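Local coordinates for putative pneumococcal surface protein (Streptococcus pneumoniae, PDB 4CNL), which binds choline through its repeat domain, which probably attaches it to the choline-bearing teichoic acids of the pneumococcal cell wall, at residues Trp66-Gln80 with Trp92-Asn104. Sequence-based numbering, arbitrary orientation.
Sequences WQGAYYLKSNGKMAQ and WYYLKSDGSYARN. With CHT (choline ion), chain G; CHT (choline ion), chain H; CHT (choline ion), chain B; SO4 (sulfate ion), chain K.
Y93 offers one ring face to the indole edge of W66, whose CZ2 stands over the centre of the phenol ring in an edge-to-face pair with planes at 76°. Two residues on, L95 wedges its branched end between side chains of 66-80: CD1 of L95 lies 3.8 Å from CZ3 of W66, while CD2 of L95 packs 3.6 Å from CB of A79 and approaches CB of Y71. At the turn that follows, the side chain of Q80, extended beyond CG, reaches across, and its NE2 donates to the backbone O of S97 (3.2 Å), nearly in line with that carbonyl. D98, its CB pointing away from 66-80, bonds within its own turn: OD1 accepts from N of S100, making an Asx turn, and also from OG of S100, while its backbone O shares a water with the hydroxyl of Y70. G99 lets the tyrosine come close, with CD1 of Y70 3.4 Å from C of G99; a second water links O of G99 to N of Y71 and O of A79. S100 sends its CA-H to O of A69, an acceptor that also takes a weak bond from N of Y101 (3.1 Å). CG of Y101 lies between its backbone N and carbonyl carbon (chi1 67°), which sets CD1 of Y101 against CZ3 of W66; the ring meets choline on one face, while the R103 guanidinium lies over the other. The choline, whose O6 donates 2.7 Å to O of G68, sits against W66, Y93 and Y101, the aromatic cage by which choline-binding repeats hold the trimethylammonium group between successive repeats.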
ATOM      1  N   TRP A  66      -5.671  -2.659   7.448  1.00 15.80           N
ATOM      2  CA  TRP A  66      -5.255  -1.286   7.667  1.00 17.45           C
ATOM      3  C   TRP A  66      -5.441  -0.869   9.122  1.00 18.80           C
ATOM      4  O   TRP A  66      -6.412  -1.250   9.774  1.00 20.17           O
ATOM      5  CB  TRP A  66      -6.034  -0.345   6.743  1.00 21.50           C
ATOM      6  CG  TRP A  66      -5.718  -0.580   5.299  1.00 17.58           C
ATOM      7  CD1 TRP A  66      -6.351  -1.438   4.446  1.00 26.65           C
ATOM      8  CD2 TRP A  66      -4.659   0.028   4.547  1.00 15.34           C
ATOM      9  NE1 TRP A  66      -5.759  -1.394   3.205  1.00 25.71           N
ATOM     10  CE2 TRP A  66      -4.719  -0.502   3.241  1.00 20.03           C
ATOM     11  CE3 TRP A  66      -3.669   0.968   4.855  1.00 16.72           C
ATOM     12  CZ2 TRP A  66      -3.830  -0.117   2.235  1.00 16.22           C
ATOM     13  CZ3 TRP A  66      -2.786   1.356   3.854  1.00 12.58           C
ATOM     14  CH2 TRP A  66      -2.877   0.811   2.561  1.00 16.12           C
ATOM     15  N   GLN A  67      -4.473  -0.122   9.636  1.00 12.94           N
ATOM     16  CA  GLN A  67      -4.642   0.607  10.875  1.00 15.38           C
ATOM     17  C   GLN A  67      -4.259   2.049  10.575  1.00 18.43           C
ATOM     18  O   GLN A  67      -3.078   2.383  10.443  1.00 19.40           O
ATOM     19  CB  GLN A  67      -3.792   0.016  12.006  1.00 16.81           C
ATOM     20  CG  GLN A  67      -3.886   0.791  13.308  1.00 19.09           C
ATOM     21  CD  GLN A  67      -5.286   0.780  13.895  1.00 18.32           C
ATOM     22  OE1 GLN A  67      -6.057  -0.161  13.691  1.00 19.34           O
ATOM     23  NE2 GLN A  67      -5.620   1.831  14.625  1.00 18.28           N
ATOM     24  N   GLY A  68      -5.269   2.900  10.450  1.00 18.96           N
ATOM     25  CA  GLY A  68      -5.040   4.243   9.957  1.00 22.33           C
ATOM     26  C   GLY A  68      -4.454   4.144   8.560  1.00 16.38           C
ATOM     27  O   GLY A  68      -4.952   3.388   7.719  1.00 18.90           O
ATOM     28  N   ALA A  69      -3.373   4.885   8.338  1.00 16.78           N
ATOM     29  CA  ALA A  69      -2.701   4.950   7.047  1.00 15.60           C
ATOM     30  C   ALA A  69      -1.711   3.808   6.846  1.00 15.56           C
ATOM     31  O   ALA A  69      -0.981   3.773   5.851  1.00 12.46           O
ATOM     32  CB  ALA A  69      -1.984   6.279   6.917  1.00 20.42           C
ATOM     33  N   TYR A  70      -1.683   2.880   7.799  1.00 15.61           N
ATOM     34  CA  TYR A  70      -0.655   1.842   7.852  1.00 12.65           C
ATOM     35  C   TYR A  70      -1.220   0.469   7.504  1.00 10.99           C
ATOM     36  O   TYR A  70      -2.365   0.171   7.816  1.00 14.83           O
ATOM     37  CB  TYR A  70      -0.022   1.826   9.250  1.00 11.16           C
ATOM     38  CG  TYR A  70       0.538   3.173   9.629  1.00 13.51           C
ATOM     39  CD1 TYR A  70       1.731   3.621   9.080  1.00 14.78           C
ATOM     40  CD2 TYR A  70      -0.133   4.008  10.516  1.00 15.69           C
ATOM     41  CE1 TYR A  70       2.247   4.855   9.400  1.00 16.31           C
ATOM     42  CE2 TYR A  70       0.383   5.255  10.847  1.00 19.86           C
ATOM     43  CZ  TYR A  70       1.574   5.667  10.281  1.00 20.07           C
ATOM     44  OH  TYR A  70       2.110   6.896  10.590  1.00 25.29           O
ATOM     45  N   TYR A  71      -0.424  -0.361   6.836  1.00 10.08           N
ATOM     46  CA  TYR A  71      -0.897  -1.681   6.454  1.00 11.96           C
ATOM     47  C   TYR A  71      -0.109  -2.790   7.143  1.00 13.26           C
ATOM     48  O   TYR A  71       1.118  -2.828   7.077  1.00 12.38           O
ATOM     49  CB  TYR A  71      -0.823  -1.859   4.925  1.00 12.63           C
ATOM     50  CG  TYR A  71      -1.488  -3.135   4.445  1.00 12.41           C
ATOM     51  CD1 TYR A  71      -2.869  -3.202   4.316  1.00 17.92           C
ATOM     52  CD2 TYR A  71      -0.741  -4.261   4.130  1.00 13.35           C
ATOM     53  CE1 TYR A  71      -3.493  -4.355   3.894  1.00 16.73           C
ATOM     54  CE2 TYR A  71      -1.354  -5.431   3.705  1.00 14.91           C
ATOM     55  CZ  TYR A  71      -2.737  -5.467   3.596  1.00 16.22           C
ATOM     56  OH  TYR A  71      -3.361  -6.621   3.174  1.00 20.51           O
ATOM     57  N   LEU A  72      -0.822  -3.683   7.820  1.00 10.53           N
ATOM     58  CA  LEU A  72      -0.200  -4.846   8.425  1.00 13.12           C
ATOM     59  C   LEU A  72      -0.282  -6.026   7.459  1.00 13.31           C
ATOM     60  O   LEU A  72      -1.373  -6.419   7.032  1.00 12.38           O
ATOM     61  CB  LEU A  72      -0.874  -5.190   9.761  1.00 10.18           C
ATOM     62  CG  LEU A  72      -0.780  -4.177  10.910  1.00 10.48           C
ATOM     63  CD1 LEU A  72       0.655  -3.668  11.090  1.00 10.98           C
ATOM     64  CD2 LEU A  72      -1.759  -3.017  10.739  1.00 12.80           C
ATOM     65  N   LYS A  73       0.873  -6.586   7.116  1.00  9.84           N
ATOM     66  CA  LYS A  73       0.934  -7.688   6.156  1.00 13.75           C
ATOM     67  C   LYS A  73       0.393  -8.994   6.765  1.00 22.08           C
ATOM     68  O   LYS A  73      -0.059  -9.008   7.910  1.00 15.17           O
ATOM     69  CB  LYS A  73       2.371  -7.847   5.655  1.00 15.49           C
ATOM     70  CG  LYS A  73       2.872  -6.556   4.967  1.00 13.24           C
ATOM     71  CD  LYS A  73       4.254  -6.724   4.346  1.00 22.53           C
ATOM     72  CE  LYS A  73       5.339  -6.763   5.411  1.00 23.68           C
ATOM     73  NZ  LYS A  73       6.667  -7.009   4.777  1.00 32.14           N
ATOM     74  N   SER A  74       0.404 -10.078   5.992  1.00 20.15           N
ATOM     75  CA  SER A  74      -0.215 -11.323   6.449  1.00 15.33           C
ATOM     76  C   SER A  74       0.505 -11.909   7.666  1.00 16.12           C
ATOM     77  O   SER A  74      -0.101 -12.669   8.431  1.00 20.35           O
ATOM     78  CB  SER A  74      -0.251 -12.351   5.322  1.00 25.27           C
ATOM     79  OG  SER A  74       1.059 -12.686   4.905  1.00 32.78           O
ATOM     80  N   ASN A  75       1.786 -11.566   7.832  1.00 20.38           N
ATOM     81  CA  ASN A  75       2.564 -12.018   8.993  1.00 16.77           C
ATOM     82  C   ASN A  75       2.510 -11.022  10.150  1.00 17.70           C
ATOM     83  O   ASN A  75       3.227 -11.175  11.144  1.00 19.35           O
ATOM     84  CB  ASN A  75       4.031 -12.297   8.605  1.00 19.34           C
ATOM     85  CG  ASN A  75       4.750 -11.075   8.033  1.00 15.95           C
ATOM     86  OD1 ASN A  75       4.212  -9.973   8.000  1.00 19.02           O
ATOM     87  ND2 ASN A  75       5.980 -11.280   7.581  1.00 24.29           N
ATOM     88  N   GLY A  76       1.660 -10.009  10.015  1.00 12.46           N
ATOM     89  CA  GLY A  76       1.490  -8.994  11.039  1.00 10.85           C
ATOM     90  C   GLY A  76       2.414  -7.794  10.913  1.00 10.22           C
ATOM     91  O   GLY A  76       2.152  -6.741  11.522  1.00 11.81           O
ATOM     92  N   LYS A  77       3.494  -7.938  10.144  1.00 11.38           N
ATOM     93  CA  LYS A  77       4.501  -6.878  10.039  1.00 11.26           C
ATOM     94  C   LYS A  77       3.956  -5.658   9.307  1.00 16.19           C
ATOM     95  O   LYS A  77       3.348  -5.787   8.246  1.00 13.19           O
ATOM     96  CB  LYS A  77       5.753  -7.376   9.314  1.00 18.74           C
ATOM     97  CG  LYS A  77       6.496  -8.492  10.019  1.00 16.20           C
ATOM     98  CD  LYS A  77       7.863  -8.682   9.398  1.00 20.56           C
ATOM     99  CE  LYS A  77       8.690  -9.682  10.183  1.00 23.87           C
ATOM    100  NZ  LYS A  77      10.039  -9.826   9.548  1.00 29.34           N
ATOM    101  N   MET A  78       4.169  -4.474   9.870  1.00 10.62           N
ATOM    102  CA  MET A  78       3.773  -3.255   9.174  1.00  9.75           C
ATOM    103  C   MET A  78       4.611  -3.083   7.923  1.00 12.40           C
ATOM    104  O   MET A  78       5.843  -3.148   7.976  1.00 13.48           O
ATOM    105  CB  MET A  78       3.926  -2.031  10.072  1.00 13.41           C
ATOM    106  CG  MET A  78       3.377  -0.781   9.434  1.00 17.75           C
ATOM    107  SD  MET A  78       3.870   0.702  10.316  1.00 18.00           S
ATOM    108  CE  MET A  78       5.588   0.719   9.944  1.00 19.23           C
ATOM    109  N   ALA A  79       3.941  -2.845   6.799  1.00  9.76           N
ATOM    110  CA  ALA A  79       4.634  -2.594   5.543  1.00 13.31           C
ATOM    111  C   ALA A  79       5.364  -1.253   5.559  1.00  9.53           C
ATOM    112  O   ALA A  79       4.868  -0.263   6.105  1.00 11.21           O
ATOM    113  CB  ALA A  79       3.637  -2.656   4.387  1.00 11.42           C
ATOM    114  N   GLN A  80       6.544  -1.227   4.947  1.00 15.49           N
ATOM    115  CA  GLN A  80       7.392  -0.039   4.937  1.00 11.69           C
ATOM    116  C   GLN A  80       8.220  -0.008   3.675  1.00 14.42           C
ATOM    117  O   GLN A  80       8.983  -0.937   3.426  1.00 16.24           O
ATOM    118  CB  GLN A  80       8.340  -0.019   6.150  1.00 18.89           C
ATOM    119  CG  GLN A  80       7.750   0.572   7.402  1.00 25.82           C
ATOM    120  CD  GLN A  80       8.721   0.588   8.587  1.00 31.65           C
ATOM    121  OE1 GLN A  80       8.930  -0.429   9.255  1.00 29.04           O
ATOM    122  NE2 GLN A  80       9.300   1.754   8.861  1.00 30.00           N
ATOM    123  N   TRP A  92      -3.351  -3.067  -5.456  1.00 14.77           N
ATOM    124  CA  TRP A  92      -1.979  -2.796  -5.024  1.00 12.14           C
ATOM    125  C   TRP A  92      -1.902  -1.468  -4.292  1.00 12.19           C
ATOM    126  O   TRP A  92      -2.590  -0.506  -4.658  1.00 11.94           O
ATOM    127  CB  TRP A  92      -1.022  -2.762  -6.215  1.00 10.82           C
ATOM    128  CG  TRP A  92      -0.685  -4.072  -6.778  1.00 13.60           C
ATOM    129  CD1 TRP A  92      -1.267  -4.684  -7.855  1.00 16.64           C
ATOM    130  CD2 TRP A  92       0.334  -4.956  -6.312  1.00 16.63           C
ATOM    131  NE1 TRP A  92      -0.674  -5.901  -8.082  1.00 15.08           N
ATOM    132  CE2 TRP A  92       0.313  -6.094  -7.148  1.00 12.45           C
ATOM    133  CE3 TRP A  92       1.260  -4.899  -5.260  1.00 16.90           C
ATOM    134  CZ2 TRP A  92       1.183  -7.167  -6.966  1.00 15.22           C
ATOM    135  CZ3 TRP A  92       2.126  -5.966  -5.081  1.00 20.02           C
ATOM    136  CH2 TRP A  92       2.084  -7.084  -5.937  1.00 16.72           C
ATOM    137  N   TYR A  93      -1.060  -1.414  -3.257  1.00  9.73           N
ATOM    138  CA  TYR A  93      -0.784  -0.174  -2.542  1.00 10.68           C
ATOM    139  C   TYR A  93       0.716  -0.039  -2.354  1.00  8.20           C
ATOM    140  O   TYR A  93       1.432  -1.035  -2.315  1.00 10.67           O
ATOM    141  CB  TYR A  93      -1.472  -0.149  -1.171  1.00  7.95           C
ATOM    142  CG  TYR A  93      -2.981  -0.281  -1.227  1.00  9.12           C
ATOM    143  CD1 TYR A  93      -3.587  -1.528  -1.237  1.00 16.37           C
ATOM    144  CD2 TYR A  93      -3.796   0.842  -1.267  1.00 13.79           C
ATOM    145  CE1 TYR A  93      -4.972  -1.657  -1.286  1.00 14.97           C
ATOM    146  CE2 TYR A  93      -5.186   0.720  -1.308  1.00  9.95           C
ATOM    147  CZ  TYR A  93      -5.762  -0.529  -1.314  1.00 18.08           C
ATOM    148  OH  TYR A  93      -7.138  -0.663  -1.351  1.00 20.89           O
ATOM    149  N   TYR A  94       1.185   1.200  -2.253  1.00 10.07           N
ATOM    150  CA  TYR A  94       2.581   1.445  -1.917  1.00  9.19           C
ATOM    151  C   TYR A  94       2.660   2.112  -0.559  1.00  9.20           C
ATOM    152  O   TYR A  94       2.115   3.199  -0.352  1.00 11.88           O
ATOM    153  CB  TYR A  94       3.286   2.316  -2.975  1.00 11.32           C
ATOM    154  CG  TYR A  94       4.755   2.425  -2.638  1.00  8.71           C
ATOM    155  CD1 TYR A  94       5.607   1.360  -2.878  1.00 10.04           C
ATOM    156  CD2 TYR A  94       5.271   3.565  -2.030  1.00 11.04           C
ATOM    157  CE1 TYR A  94       6.959   1.429  -2.531  1.00 12.40           C
ATOM    158  CE2 TYR A  94       6.619   3.643  -1.683  1.00 13.62           C
ATOM    159  CZ  TYR A  94       7.448   2.570  -1.942  1.00 16.74           C
ATOM    160  OH  TYR A  94       8.782   2.625  -1.612  1.00 19.13           O
ATOM    161  N   LEU A  95       3.337   1.451   0.374  1.00 10.20           N
ATOM    162  CA  LEU A  95       3.558   2.028   1.681  1.00  9.17           C
ATOM    163  C   LEU A  95       4.923   2.693   1.699  1.00 11.08           C
ATOM    164  O   LEU A  95       5.928   2.060   1.406  1.00 13.64           O
ATOM    165  CB  LEU A  95       3.464   0.962   2.774  1.00  9.03           C
ATOM    166  CG  LEU A  95       2.085   0.331   3.021  1.00  8.20           C
ATOM    167  CD1 LEU A  95       0.971   1.363   3.177  1.00  9.64           C
ATOM    168  CD2 LEU A  95       1.733  -0.732   1.983  1.00 10.89           C
ATOM    169  N   LYS A  96       4.937   3.978   2.020  1.00  9.30           N
ATOM    170  CA  LYS A  96       6.168   4.755   2.058  1.00 15.19           C
ATOM    171  C   LYS A  96       7.069   4.273   3.195  1.00 15.18           C
ATOM    172  O   LYS A  96       6.634   3.493   4.040  1.00 15.48           O
ATOM    173  CB  LYS A  96       5.833   6.235   2.211  1.00 15.96           C
ATOM    174  CG  LYS A  96       5.002   6.774   1.053  1.00 17.88           C
ATOM    175  CD  LYS A  96       4.732   8.252   1.235  1.00 17.67           C
ATOM    176  CE  LYS A  96       3.575   8.490   2.177  1.00 27.48           C
ATOM    177  NZ  LYS A  96       3.660   9.841   2.798  1.00 42.15           N
ATOM    178  N   SER A  97       8.325   4.716   3.204  1.00 19.08           N
ATOM    179  CA  SER A  97       9.259   4.269   4.239  1.00 17.29           C
ATOM    180  C   SER A  97       8.794   4.670   5.635  1.00 23.46           C
ATOM    181  O   SER A  97       9.157   4.027   6.617  1.00 24.46           O
ATOM    182  CB  SER A  97      10.671   4.803   3.973  1.00 25.21           C
ATOM    183  OG  SER A  97      10.644   6.128   3.452  1.00 24.73           O
ATOM    184  N   ASP A  98       7.969   5.710   5.731  1.00 19.80           N
ATOM    185  CA  ASP A  98       7.402   6.075   7.024  1.00 17.87           C
ATOM    186  C   ASP A  98       6.177   5.230   7.378  1.00 22.89           C
ATOM    187  O   ASP A  98       5.604   5.385   8.454  1.00 27.07           O
ATOM    188  CB  ASP A  98       7.043   7.568   7.062  1.00 22.60           C
ATOM    189  CG  ASP A  98       5.874   7.933   6.144  1.00 26.16           C
ATOM    190  OD1 ASP A  98       5.404   7.078   5.365  1.00 34.18           O
ATOM    191  OD2 ASP A  98       5.432   9.103   6.189  1.00 35.04           O
ATOM    192  N   GLY A  99       5.771   4.343   6.470  1.00 14.42           N
ATOM    193  CA  GLY A  99       4.658   3.449   6.740  1.00 13.58           C
ATOM    194  C   GLY A  99       3.325   3.850   6.130  1.00 18.52           C
ATOM    195  O   GLY A  99       2.499   2.989   5.836  1.00 14.26           O
ATOM    196  N   SER A 100       3.103   5.148   5.932  1.00 17.74           N
ATOM    197  CA  SER A 100       1.799   5.616   5.451  1.00 10.94           C
ATOM    198  C   SER A 100       1.654   5.411   3.945  1.00 16.25           C
ATOM    199  O   SER A 100       2.620   5.548   3.194  1.00 14.11           O
ATOM    200  CB  SER A 100       1.603   7.089   5.817  1.00 19.21           C
ATOM    201  OG  SER A 100       2.550   7.898   5.141  1.00 29.42           O
ATOM    202  N   TYR A 101       0.443   5.101   3.489  1.00 13.08           N
ATOM    203  CA  TYR A 101       0.268   4.771   2.076  1.00 10.26           C
ATOM    204  C   TYR A 101       0.406   6.011   1.195  1.00 12.07           C
ATOM    205  O   TYR A 101       0.026   7.118   1.597  1.00 12.89           O
ATOM    206  CB  TYR A 101      -1.080   4.082   1.840  1.00 11.94           C
ATOM    207  CG  TYR A 101      -2.305   4.933   2.053  1.00 14.06           C
ATOM    208  CD1 TYR A 101      -2.867   5.079   3.318  1.00 15.31           C
ATOM    209  CD2 TYR A 101      -2.944   5.548   0.979  1.00 14.87           C
ATOM    210  CE1 TYR A 101      -4.004   5.838   3.518  1.00 19.77           C
ATOM    211  CE2 TYR A 101      -4.079   6.302   1.176  1.00 13.63           C
ATOM    212  CZ  TYR A 101      -4.608   6.448   2.440  1.00 20.42           C
ATOM    213  OH  TYR A 101      -5.754   7.205   2.628  1.00 23.23           O
ATOM    214  N   ALA A 102       0.996   5.825   0.014  1.00 12.99           N
ATOM    215  CA  ALA A 102       1.088   6.892  -0.971  1.00 13.65           C
ATOM    216  C   ALA A 102      -0.286   7.105  -1.602  1.00 14.28           C
ATOM    217  O   ALA A 102      -1.018   6.145  -1.802  1.00 10.99           O
ATOM    218  CB  ALA A 102       2.121   6.551  -2.040  1.00 12.06           C
ATOM    219  N   ARG A 103      -0.627   8.339  -1.909  1.00 10.48           N
ATOM    220  CA  ARG A 103      -1.868   8.632  -2.589  1.00 11.58           C
ATOM    221  C   ARG A 103      -1.787   9.900  -3.421  1.00 11.78           C
ATOM    222  O   ARG A 103      -1.040  10.713  -3.122  1.00 13.03           O
ATOM    223  CB  ARG A 103      -3.056   8.691  -1.660  1.00 12.42           C
ATOM    224  CG  ARG A 103      -3.139   9.850  -0.739  1.00 18.33           C
ATOM    225  CD  ARG A 103      -1.863  10.186  -0.057  1.00 32.45           C
ATOM    226  NE  ARG A 103      -1.580   9.420   1.153  1.00 42.91           N
ATOM    227  CZ  ARG A 103      -2.317   9.360   2.242  1.00 35.07           C
ATOM    228  NH1 ARG A 103      -3.419  10.022   2.283  1.00 61.28           N
ATOM    229  NH2 ARG A 103      -1.918   8.661   3.286  1.00 32.97           N
ATOM    230  N   ASN A 104      -2.545   9.932  -4.506  1.00 11.85           N
ATOM    231  CA  ASN A 104      -2.450  11.028  -5.469  1.00 14.80           C
ATOM    232  C   ASN A 104      -1.010  11.323  -5.868  1.00 16.65           C
ATOM    233  O   ASN A 104      -0.604  12.477  -5.902  1.00 17.30           O
ATOM    234  CB  ASN A 104      -3.089  12.293  -4.891  1.00 17.90           C
ATOM    235  CG  ASN A 104      -4.562  12.118  -4.602  1.00 19.80           C
ATOM    236  OD1 ASN A 104      -5.314  11.662  -5.458  1.00 19.65           O
ATOM    237  ND2 ASN A 104      -4.974  12.451  -3.382  1.00 25.24           N
TER
HETATM  238  C4  CHT G1279      -7.092   3.909   4.979  1.00 43.54           C
HETATM  239  C5  CHT G1279      -6.392   2.961   4.008  1.00 30.43           C
HETATM  240  C6  CHT G1279      -6.315   2.317   1.729  1.00 33.04           C
HETATM  241  C7  CHT G1279      -8.344   2.277   2.914  1.00 41.23           C
HETATM  242  C8  CHT G1279      -7.337   4.336   2.348  1.00 36.85           C
HETATM  243  O6  CHT G1279      -7.225   3.290   6.252  1.00 45.36           O
HETATM  244  N1  CHT G1279      -7.097   2.973   2.745  1.00 40.05           N
HETATM  245  C4  CHT H1280       2.938   5.860  14.200  1.00 38.39           C
HETATM  246  C5  CHT H1280       3.997   5.223  13.296  1.00 36.91           C
HETATM  247  C6  CHT H1280       5.075   3.197  12.741  1.00 31.48           C
HETATM  248  C7  CHT H1280       4.142   3.490  14.878  1.00 29.89           C
HETATM  249  C8  CHT H1280       2.740   3.239  13.003  1.00 23.26           C
HETATM  250  O6  CHT H1280       2.799   7.242  13.892  1.00 49.83           O
HETATM  251  N1  CHT H1280       3.985   3.784  13.477  1.00 23.20           N
HETATM  252  C4  CHT B1274       2.306  -4.807  -9.796  1.00 34.17           C
HETATM  253  C5  CHT B1274       2.607  -3.360  -9.439  1.00 29.27           C
HETATM  254  C6  CHT B1274       4.928  -3.769  -9.687  1.00 23.65           C
HETATM  255  C7  CHT B1274       4.162  -1.864  -8.541  1.00 21.69           C
HETATM  256  C8  CHT B1274       3.926  -4.005  -7.579  1.00 29.46           C
HETATM  257  O6  CHT B1274       2.517  -4.987 -11.188  1.00 43.03           O
HETATM  258  N1  CHT B1274       3.907  -3.253  -8.814  1.00 26.56           N
HETATM  259  S   SO4 K1283      10.033   5.553   0.113  1.00 32.37           S
HETATM  260  O1  SO4 K1283      11.119   5.530   1.090  1.00 39.35           O
HETATM  261  O2  SO4 K1283       9.916   4.241  -0.520  1.00 41.08           O
HETATM  262  O3  SO4 K1283       8.777   5.948   0.725  1.00 32.91           O
HETATM  263  O4  SO4 K1283      10.382   6.570  -0.879  1.00 36.44           O
HETATM  264  O   HOH W   1       4.303   7.713   9.366  1.00 31.86           O
HETATM  265  O   HOH W   2       2.270   0.468   6.562  1.00 12.23           O